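Local structure of mRNA export factor (4YXP) at residues E175-R180 with F191-L196; R168-L173 with I185-S190; D120-W125 with G144-V149. The protein regulates viral gene expression, mediating nuclear export of intronless viral mRNAs and inhibiting host splicing, and is represented by its folded, dimeric C-terminal part. All blocks are in the same frame, centred on the assembly; numbering follows the deposited sequence.

Interaction 1 of 3, residues E175-R180 with F191-L196; sequences ELCSRR and FVFVIL
Leu176 and Val194 meet with their side chains at about a right angle, methyl against methyl: Leu176 CD2 lies 4.0 Å from Val194 CG2. Beta-branched Val194 serves two partners at once. Its CG1, anti to the backbone N (chi1 171°), reaches the main chain of Arg180, coming 4.2 Å from Arg180 C, while CG2 takes the leucine. Arg180, with positive phi (53°), is where the chain leaves helix 173-179, so the valine packs on the end of that helix as well as on its flank. Three residues before Arg180, Cys177 SG touches Phe193 CB at 4.1 Å. The same sulfur is 5.4 Å from the centroid of the Phe193 ring. Its direction, 68° off the ring normal, makes this an oblique sulfur-aromatic contact. The ring itself leads away from the short helix. The Arg180 side chain also turns away, and its NH1 makes a weak bond to Cys177 O (3.0 Å), while Ser178 O sits above the centre of its guanidinium plane. No hydrogen bond joins 175-180 to 191-196, which are held by apolar packing within the zinc-finger region. Around them, Leu150, Leu153, Ala154 and Leu161 of helix 146-167 receive the Phe193 ring, and Leu123 of helix 112-132 packs against Phe191, Ile195 and Leu196. Helix 188-204 thus packs on the short helix 173-179 by one side, and on helix 146-167 and helix 112-132 by others.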
loop_
_atom_site.group_PDB
_atom_site.type_symbol
_atom_site.label_atom_id
_atom_site.label_comp_id
_atom_site.label_asym_id
_atom_site.label_seq_id
_atom_site.Cartn_x
_atom_site.Cartn_y
_atom_site.Cartn_z
ATOM N N GLU B 175 6.964 -2.104 15.946
ATOM C CA GLU B 175 8.091 -2.499 16.785
ATOM C C GLU B 175 8.895 -3.625 16.135
ATOM O O GLU B 175 10.127 -3.617 16.165
ATOM C CB GLU B 175 7.601 -2.940 18.165
ATOM C CG GLU B 175 6.763 -1.896 18.895
ATOM C CD GLU B 175 5.891 -2.502 19.979
ATOM O OE1 GLU B 175 6.353 -3.446 20.655
ATOM O OE2 GLU B 175 4.742 -2.038 20.146
ATOM N N LEU B 176 8.196 -4.595 15.552
ATOM C CA LEU B 176 8.856 -5.709 14.870
ATOM C C LEU B 176 9.775 -5.203 13.763
ATOM O O LEU B 176 10.922 -5.639 13.647
ATOM C CB LEU B 176 7.825 -6.677 14.276
ATOM C CG LEU B 176 7.037 -7.572 15.237
ATOM C CD1 LEU B 176 5.946 -8.309 14.479
ATOM C CD2 LEU B 176 7.950 -8.565 15.946
ATOM N N CYS B 177 9.261 -4.280 12.956
ATOM C CA CYS B 177 9.985 -3.772 11.794
ATOM C C CYS B 177 11.037 -2.734 12.177
ATOM O O CYS B 177 11.890 -2.374 11.361
ATOM C CB CYS B 177 9.004 -3.170 10.786
ATOM S SG CYS B 177 7.863 -4.374 10.086
ATOM N N SER B 178 10.972 -2.254 13.413
ATOM C CA SER B 178 11.963 -1.321 13.928
ATOM C C SER B 178 13.112 -2.070 14.606
ATOM O O SER B 178 14.285 -1.750 14.403
ATOM C CB SER B 178 11.316 -0.345 14.913
ATOM O OG SER B 178 12.292 0.481 15.515
ATOM N N ARG B 179 12.769 -3.075 15.405
ATOM C CA ARG B 179 13.764 -3.840 16.153
ATOM C C ARG B 179 14.528 -4.798 15.244
ATOM O O ARG B 179 15.742 -4.961 15.382
ATOM C CB ARG B 179 13.087 -4.610 17.289
ATOM C CG ARG B 179 12.550 -3.712 18.399
ATOM C CD ARG B 179 11.503 -4.421 19.241
ATOM N NE ARG B 179 11.989 -5.687 19.788
ATOM C CZ ARG B 179 12.548 -5.835 20.987
ATOM N NH1 ARG B 179 12.704 -4.794 21.801
ATOM N NH2 ARG B 179 12.955 -7.036 21.377
ATOM N N ARG B 180 13.810 -5.429 14.320
ATOM C CA ARG B 180 14.420 -6.308 13.323
ATOM C C ARG B 180 15.302 -7.380 13.967
ATOM O O ARG B 180 16.459 -7.559 13.584
ATOM C CB ARG B 180 15.231 -5.478 12.323
ATOM C CG ARG B 180 14.384 -4.484 11.524
ATOM C CD ARG B 180 15.192 -3.769 10.444
ATOM N NE ARG B 180 16.099 -2.761 10.993
ATOM C CZ ARG B 180 15.787 -1.480 11.180
ATOM N NH1 ARG B 180 14.579 -1.023 10.868
ATOM N NH2 ARG B 180 16.689 -0.647 11.682
ATOM N N PHE B 191 7.597 -13.654 11.328
ATOM C CA PHE B 191 8.642 -14.130 10.417
ATOM C C PHE B 191 8.690 -13.275 9.156
ATOM O O PHE B 191 9.740 -12.740 8.788
ATOM C CB PHE B 191 8.424 -15.595 10.027
ATOM C CG PHE B 191 9.343 -16.063 8.928
ATOM C CD1 PHE B 191 10.649 -16.429 9.210
ATOM C CD2 PHE B 191 8.908 -16.113 7.616
ATOM C CE1 PHE B 191 11.503 -16.846 8.202
ATOM C CE2 PHE B 191 9.757 -16.530 6.600
ATOM C CZ PHE B 191 11.054 -16.895 6.894
ATOM N N VAL B 192 7.547 -13.154 8.491
ATOM C CA VAL B 192 7.474 -12.434 7.230
ATOM C C VAL B 192 7.941 -10.987 7.398
ATOM O O VAL B 192 8.737 -10.486 6.612
ATOM C CB VAL B 192 6.044 -12.489 6.650
ATOM C CG1 VAL B 192 5.893 -11.542 5.460
ATOM C CG2 VAL B 192 5.705 -13.912 6.228
ATOM N N PHE B 193 7.459 -10.307 8.426
ATOM C CA PHE B 193 7.745 -8.883 8.529
ATOM C C PHE B 193 9.147 -8.602 9.071
ATOM O O PHE B 193 9.803 -7.671 8.612
ATOM C CB PHE B 193 6.661 -8.203 9.368
ATOM C CG PHE B 193 5.407 -7.948 8.590
ATOM C CD1 PHE B 193 5.310 -6.839 7.767
ATOM C CD2 PHE B 193 4.352 -8.845 8.628
ATOM C CE1 PHE B 193 4.165 -6.610 7.020
ATOM C CE2 PHE B 193 3.208 -8.623 7.883
ATOM C CZ PHE B 193 3.115 -7.505 7.080
ATOM N N VAL B 194 9.629 -9.418 10.001
ATOM C CA VAL B 194 10.974 -9.231 10.533
ATOM C C VAL B 194 12.021 -9.525 9.449
ATOM O O VAL B 194 12.981 -8.770 9.276
ATOM C CB VAL B 194 11.209 -10.106 11.779
ATOM C CG1 VAL B 194 12.682 -10.079 12.197
ATOM C CG2 VAL B 194 10.339 -9.625 12.928
ATOM N N ILE B 195 11.841 -10.619 8.719
ATOM C CA ILE B 195 12.818 -11.003 7.701
ATOM C C ILE B 195 12.839 -9.980 6.569
ATOM O O ILE B 195 13.907 -9.528 6.158
ATOM C CB ILE B 195 12.539 -12.421 7.169
ATOM C CG1 ILE B 195 12.740 -13.456 8.279
ATOM C CG2 ILE B 195 13.442 -12.746 5.976
ATOM C CD1 ILE B 195 14.149 -13.487 8.878
ATOM N N LEU B 196 11.671 -9.611 6.061
ATOM C CA LEU B 196 11.605 -8.618 4.994
ATOM C C LEU B 196 12.181 -7.277 5.458
ATOM O O LEU B 196 12.857 -6.593 4.691
ATOM C CB LEU B 196 10.166 -8.429 4.507
ATOM C CG LEU B 196 9.510 -9.591 3.756
ATOM C CD1 LEU B 196 8.141 -9.167 3.249
ATOM C CD2 LEU B 196 10.372 -10.090 2.601
#

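Interaction 2 of 3, residues R168-L173 with I185-S190; sequences RGLCGL and IKDIAS
Leu170 turns its CG anti to its carbonyl carbon (chi1 -61°), and with chi2 extended its two methyls are delivered to the start of helix 188-204, where they divide the work. CD2 packs on the aliphatic root of Lys186, 3.7 Å from Lys186 CB, and CD1 comes to 3.3 Å from Asp187 OD1 and 4.0 Å from Ser190 OG. Asp187 holds its carboxylate between its own backbone N and carbonyl carbon (chi1 84°), which folds the group back over the first turn as an N-cap. There OD1 accepts from Ser190 N at 2.9 Å, met from above the carboxylate plane, and from Ser190 OG at 2.6 Å on the anti side. OD2 takes a weak bond from Ala189 N and a further one from Tyr164 OH of helix 146-167. Ser190 OG passes the network on by accepting from Lys186 N at 3.0 Å, nearly straight at 164°. Across the way, Gly169 ends helix 146-167 in a Schellman motif, its positive phi turning the chain into the loop that carries Leu170. Beyond the bend at its chi2, Lys186 departs from the leucine, and its NZ forms a salt bridge with Asp9 of the second subunit. Zinc is about 13 Å from the Asp187 side chain, so this contact joins loop to helix within the zinc-finger region without entering the metal's coordination shell. Chemically, an apolar leucine lies over a capped helix start whose buried carboxylate is gripped by several donors. These bonds, with the positive N-terminal end of the helix dipole, probably favour the ionised form of Asp187.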
loop_
_atom_site.group_PDB
_atom_site.type_symbol
_atom_site.label_atom_id
_atom_site.label_comp_id
_atom_site.label_asym_id
_atom_site.label_seq_id
_atom_site.Cartn_x
_atom_site.Cartn_y
_atom_site.Cartn_z
ATOM N N ARG B 168 -1.243 -13.015 20.399
ATOM C CA ARG B 168 -0.131 -13.958 20.442
ATOM C C ARG B 168 0.955 -13.512 21.418
ATOM O O ARG B 168 1.963 -14.197 21.589
ATOM C CB ARG B 168 0.464 -14.137 19.044
ATOM C CG ARG B 168 -0.526 -14.657 18.011
ATOM C CD ARG B 168 -1.262 -15.882 18.526
ATOM N NE ARG B 168 -2.001 -16.577 17.478
ATOM C CZ ARG B 168 -2.644 -17.727 17.658
ATOM N NH1 ARG B 168 -2.641 -18.315 18.849
ATOM N NH2 ARG B 168 -3.291 -18.293 16.646
ATOM N N GLY B 169 0.745 -12.367 22.061
ATOM C CA GLY B 169 1.702 -11.850 23.020
ATOM C C GLY B 169 2.998 -11.416 22.368
ATOM O O GLY B 169 4.068 -11.510 22.969
ATOM N N LEU B 170 2.899 -10.936 21.131
ATOM C CA LEU B 170 4.072 -10.508 20.381
ATOM C C LEU B 170 4.164 -8.995 20.283
ATOM O O LEU B 170 3.236 -8.273 20.651
ATOM C CB LEU B 170 4.053 -11.110 18.977
ATOM C CG LEU B 170 4.077 -12.638 18.912
ATOM C CD1 LEU B 170 4.107 -13.094 17.462
ATOM C CD2 LEU B 170 5.265 -13.205 19.682
ATOM N N CYS B 171 5.300 -8.527 19.784
ATOM C CA CYS B 171 5.511 -7.108 19.549
ATOM C C CYS B 171 4.542 -6.618 18.487
ATOM O O CYS B 171 4.058 -7.402 17.671
ATOM C CB CYS B 171 6.954 -6.848 19.111
ATOM S SG CYS B 171 8.200 -7.530 20.228
ATOM N N GLY B 172 4.256 -5.321 18.502
ATOM C CA GLY B 172 3.439 -4.717 17.469
ATOM C C GLY B 172 4.170 -4.684 16.140
ATOM O O GLY B 172 5.392 -4.836 16.091
ATOM N N LEU B 173 3.419 -4.488 15.061
ATOM C CA LEU B 173 3.992 -4.470 13.721
ATOM C C LEU B 173 5.123 -3.453 13.603
ATOM O O LEU B 173 6.195 -3.763 13.077
ATOM C CB LEU B 173 2.906 -4.162 12.691
ATOM C CG LEU B 173 3.364 -4.022 11.238
ATOM C CD1 LEU B 173 4.038 -5.296 10.752
ATOM C CD2 LEU B 173 2.184 -3.667 10.349
ATOM N N ILE B 185 10.862 -13.409 16.275
ATOM C CA ILE B 185 10.078 -14.252 15.378
ATOM C C ILE B 185 9.520 -15.445 16.146
ATOM O O ILE B 185 10.276 -16.282 16.647
ATOM C CB ILE B 185 10.922 -14.706 14.172
ATOM C CG1 ILE B 185 11.404 -13.480 13.384
ATOM C CG2 ILE B 185 10.115 -15.651 13.283
ATOM C CD1 ILE B 185 12.322 -13.800 12.214
ATOM N N LYS B 186 8.194 -15.520 16.234
ATOM C CA LYS B 186 7.531 -16.604 16.956
ATOM C C LYS B 186 6.355 -17.184 16.171
ATOM O O LYS B 186 5.668 -18.084 16.647
ATOM C CB LYS B 186 7.044 -16.113 18.321
ATOM C CG LYS B 186 8.145 -15.616 19.247
ATOM C CD LYS B 186 9.133 -16.718 19.617
ATOM C CE LYS B 186 10.241 -16.181 20.511
ATOM N NZ LYS B 186 11.394 -17.117 20.628
ATOM N N ASP B 187 6.124 -16.665 14.970
ATOM C CA ASP B 187 5.025 -17.135 14.135
ATOM C C ASP B 187 5.239 -16.668 12.702
ATOM O O ASP B 187 6.237 -16.013 12.402
ATOM C CB ASP B 187 3.681 -16.625 14.666
ATOM C CG ASP B 187 3.356 -15.222 14.179
ATOM O OD1 ASP B 187 4.185 -14.309 14.378
ATOM O OD2 ASP B 187 2.274 -15.039 13.583
ATOM N N ILE B 188 4.300 -16.991 11.817
ATOM C CA ILE B 188 4.458 -16.665 10.404
ATOM C C ILE B 188 4.407 -15.154 10.166
ATOM O O ILE B 188 5.150 -14.626 9.335
ATOM C CB ILE B 188 3.397 -17.393 9.545
ATOM C CG1 ILE B 188 3.613 -17.102 8.056
ATOM C CG2 ILE B 188 1.982 -16.992 9.961
ATOM C CD1 ILE B 188 4.936 -17.606 7.512
ATOM N N ALA B 189 3.535 -14.452 10.881
ATOM C CA ALA B 189 3.404 -13.015 10.679
ATOM C C ALA B 189 4.699 -12.305 11.054
ATOM O O ALA B 189 5.218 -11.501 10.278
ATOM C CB ALA B 189 2.242 -12.458 11.483
ATOM N N SER B 190 5.223 -12.601 12.238
ATOM C CA SER B 190 6.458 -11.968 12.683
ATOM C C SER B 190 7.637 -12.418 11.816
ATOM O O SER B 190 8.565 -11.648 11.583
ATOM C CB SER B 190 6.728 -12.271 14.162
ATOM O OG SER B 190 6.693 -13.657 14.439
#

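Interaction 3 of 3, residues D120-W125 with G144-V149; sequences DETLAW and GTTAAV
Van der Waals packing is the direct part of this contact, and it is slight, burying 89 Å² in all. Thr122 presents its methyl to Thr146, with Thr122 CG2 3.7 Å from Thr146 OG1. The other branch of Thr122 faces Val149, OG1 lying 4.3 Å from Val149 CG1. The backbones stay apart, 7.1 Å between Thr122 CA and Thr146 CA, so the two helices meet through these small beta-branched side chains.

The polar part is carried by water. One molecule donates to Thr122 OG1 at 2.7 Å and is also hydrogen-bonded to Thr145 OG1 at 2.9 Å, the direction of that second bond being undetermined. It bridges helix 112-132 to the N-cap residue of helix 146-167, where no direct hydrogen bond spans the segments. With OG1 anti to the carbonyl carbon (chi1 -56°), Thr122 also reaches back to Ser118 O. The Thr145 side chain makes no capping bond.

Nearby, Glu121 forms salt bridges with Arg103 and with Lys267 of the second subunit, the latter residue lying in the region important for homodimerization. The contact is thus light packing of a helix on a helix start, with a buried water bridge, in an all-helical domain and away from the zinc site. Its polar atoms have partners: Thr122 OG1 has Ser118 O and the water, Thr146 OG1 has Ile143 O, and Thr145 OG1 shares the water with Arg103 and Pro141, so that the Thr122 methyl can lie against the Thr146 oxygen without leaving it short of a partner.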
loop_
_atom_site.group_PDB
_atom_site.type_symbol
_atom_site.label_atom_id
_atom_site.label_comp_id
_atom_site.label_asym_id
_atom_site.label_seq_id
_atom_site.Cartn_x
_atom_site.Cartn_y
_atom_site.Cartn_z
ATOM N N ASP B 120 6.948 -14.589 -1.393
ATOM C CA ASP B 120 7.509 -15.927 -1.602
ATOM C C ASP B 120 8.542 -15.931 -2.726
ATOM O O ASP B 120 9.549 -16.635 -2.642
ATOM C CB ASP B 120 6.398 -16.934 -1.895
ATOM C CG ASP B 120 5.668 -17.376 -0.635
ATOM O OD1 ASP B 120 6.340 -17.618 0.393
ATOM O OD2 ASP B 120 4.424 -17.479 -0.669
ATOM N N GLU B 121 8.297 -15.149 -3.774
ATOM C CA GLU B 121 9.252 -15.028 -4.872
ATOM C C GLU B 121 10.579 -14.504 -4.334
ATOM O O GLU B 121 11.646 -15.014 -4.675
ATOM C CB GLU B 121 8.715 -14.096 -5.968
ATOM C CG GLU B 121 9.591 -14.030 -7.224
ATOM C CD GLU B 121 9.116 -12.981 -8.225
ATOM O OE1 GLU B 121 8.471 -11.992 -7.805
ATOM O OE2 GLU B 121 9.392 -13.143 -9.436
ATOM N N THR B 122 10.497 -13.490 -3.477
ATOM C CA THR B 122 11.678 -12.871 -2.893
ATOM C C THR B 122 12.445 -13.861 -2.021
ATOM O O THR B 122 13.654 -14.020 -2.170
ATOM C CB THR B 122 11.302 -11.635 -2.047
ATOM O OG1 THR B 122 10.559 -10.712 -2.852
ATOM C CG2 THR B 122 12.547 -10.943 -1.507
ATOM N N LEU B 123 11.740 -14.531 -1.117
ATOM C CA LEU B 123 12.390 -15.440 -0.179
ATOM C C LEU B 123 12.861 -16.734 -0.849
ATOM O O LEU B 123 13.903 -17.279 -0.478
ATOM C CB LEU B 123 11.447 -15.760 0.985
ATOM C CG LEU B 123 11.060 -14.576 1.887
ATOM C CD1 LEU B 123 10.322 -15.066 3.121
ATOM C CD2 LEU B 123 12.269 -13.743 2.299
ATOM N N ALA B 124 12.116 -17.227 -1.833
ATOM C CA ALA B 124 12.550 -18.424 -2.552
ATOM C C ALA B 124 13.800 -18.119 -3.376
ATOM O O ALA B 124 14.697 -18.959 -3.500
ATOM C CB ALA B 124 11.438 -18.953 -3.441
ATOM N N TRP B 125 13.857 -16.913 -3.931
ATOM C CA TRP B 125 15.038 -16.452 -4.661
ATOM C C TRP B 125 16.247 -16.419 -3.732
ATOM O O TRP B 125 17.328 -16.890 -4.087
ATOM C CB TRP B 125 14.784 -15.066 -5.267
ATOM C CG TRP B 125 15.942 -14.495 -6.040
ATOM C CD1 TRP B 125 16.770 -13.480 -5.649
ATOM C CD2 TRP B 125 16.388 -14.898 -7.343
ATOM N NE1 TRP B 125 17.706 -13.230 -6.628
ATOM C CE2 TRP B 125 17.492 -14.086 -7.675
ATOM C CE3 TRP B 125 15.963 -15.867 -8.257
ATOM C CZ2 TRP B 125 18.177 -14.217 -8.884
ATOM C CZ3 TRP B 125 16.645 -15.994 -9.458
ATOM C CH2 TRP B 125 17.739 -15.173 -9.758
ATOM N N GLY B 144 16.418 -6.190 -4.463
ATOM C CA GLY B 144 16.361 -4.741 -4.365
ATOM C C GLY B 144 14.986 -4.136 -4.100
ATOM O O GLY B 144 14.887 -2.984 -3.670
ATOM N N THR B 145 13.924 -4.892 -4.359
ATOM C CA THR B 145 12.565 -4.368 -4.178
ATOM C C THR B 145 11.865 -4.981 -2.968
ATOM O O THR B 145 10.637 -4.947 -2.870
ATOM C CB THR B 145 11.694 -4.603 -5.430
ATOM O OG1 THR B 145 11.703 -5.994 -5.779
ATOM C CG2 THR B 145 12.205 -3.779 -6.609
ATOM N N THR B 146 12.643 -5.524 -2.036
ATOM C CA THR B 146 12.074 -6.111 -0.824
ATOM C C THR B 146 11.189 -5.100 -0.082
ATOM O O THR B 146 10.111 -5.447 0.402
ATOM C CB THR B 146 13.182 -6.620 0.125
ATOM O OG1 THR B 146 13.910 -7.679 -0.511
ATOM C CG2 THR B 146 12.594 -7.146 1.434
ATOM N N ALA B 147 11.644 -3.856 -0.003
ATOM C CA ALA B 147 10.909 -2.816 0.722
ATOM C C ALA B 147 9.516 -2.590 0.142
ATOM O O ALA B 147 8.603 -2.174 0.856
ATOM C CB ALA B 147 11.692 -1.514 0.708
ATOM N N ALA B 148 9.352 -2.860 -1.149
ATOM C CA ALA B 148 8.082 -2.618 -1.824
ATOM C C ALA B 148 7.013 -3.620 -1.389
ATOM O O ALA B 148 5.873 -3.241 -1.111
ATOM C CB ALA B 148 8.271 -2.667 -3.329
ATOM N N VAL B 149 7.375 -4.899 -1.328
ATOM C CA VAL B 149 6.417 -5.916 -0.906
ATOM C C VAL B 149 6.181 -5.770 0.600
ATOM O O VAL B 149 5.060 -5.964 1.078
ATOM C CB VAL B 149 6.876 -7.355 -1.305
ATOM C CG1 VAL B 149 8.325 -7.616 -0.933
ATOM C CG2 VAL B 149 5.958 -8.410 -0.686
HETATM O O HOH W 1 11.156 -8.404 -4.211
#

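From the N terminus, interaction 3 comes first: the chain leaves helix 112-132, passes through the short helix 141-144 and closes an 18-residue loop at the start of helix 146-167. Interactions 2 and 1 follow, closing loops of 11 and 10 residues. They cross, because their segments alternate: 168-173, 175-180, 185-190, 191-196, the first meeting the third and the second the fourth, at the lead-in, first turn and next turns of helix 188-204. They touch at Leu173 with Phe193. Interaction 1 touches interaction 3 through Leu123 and Thr146, whereas interactions 2 and 3 stay about 7 Å apart at their nearest atoms. Helix 188-204, within the zinc-finger region, ties the loop and short helix before it to helices 112-132 and 146-167.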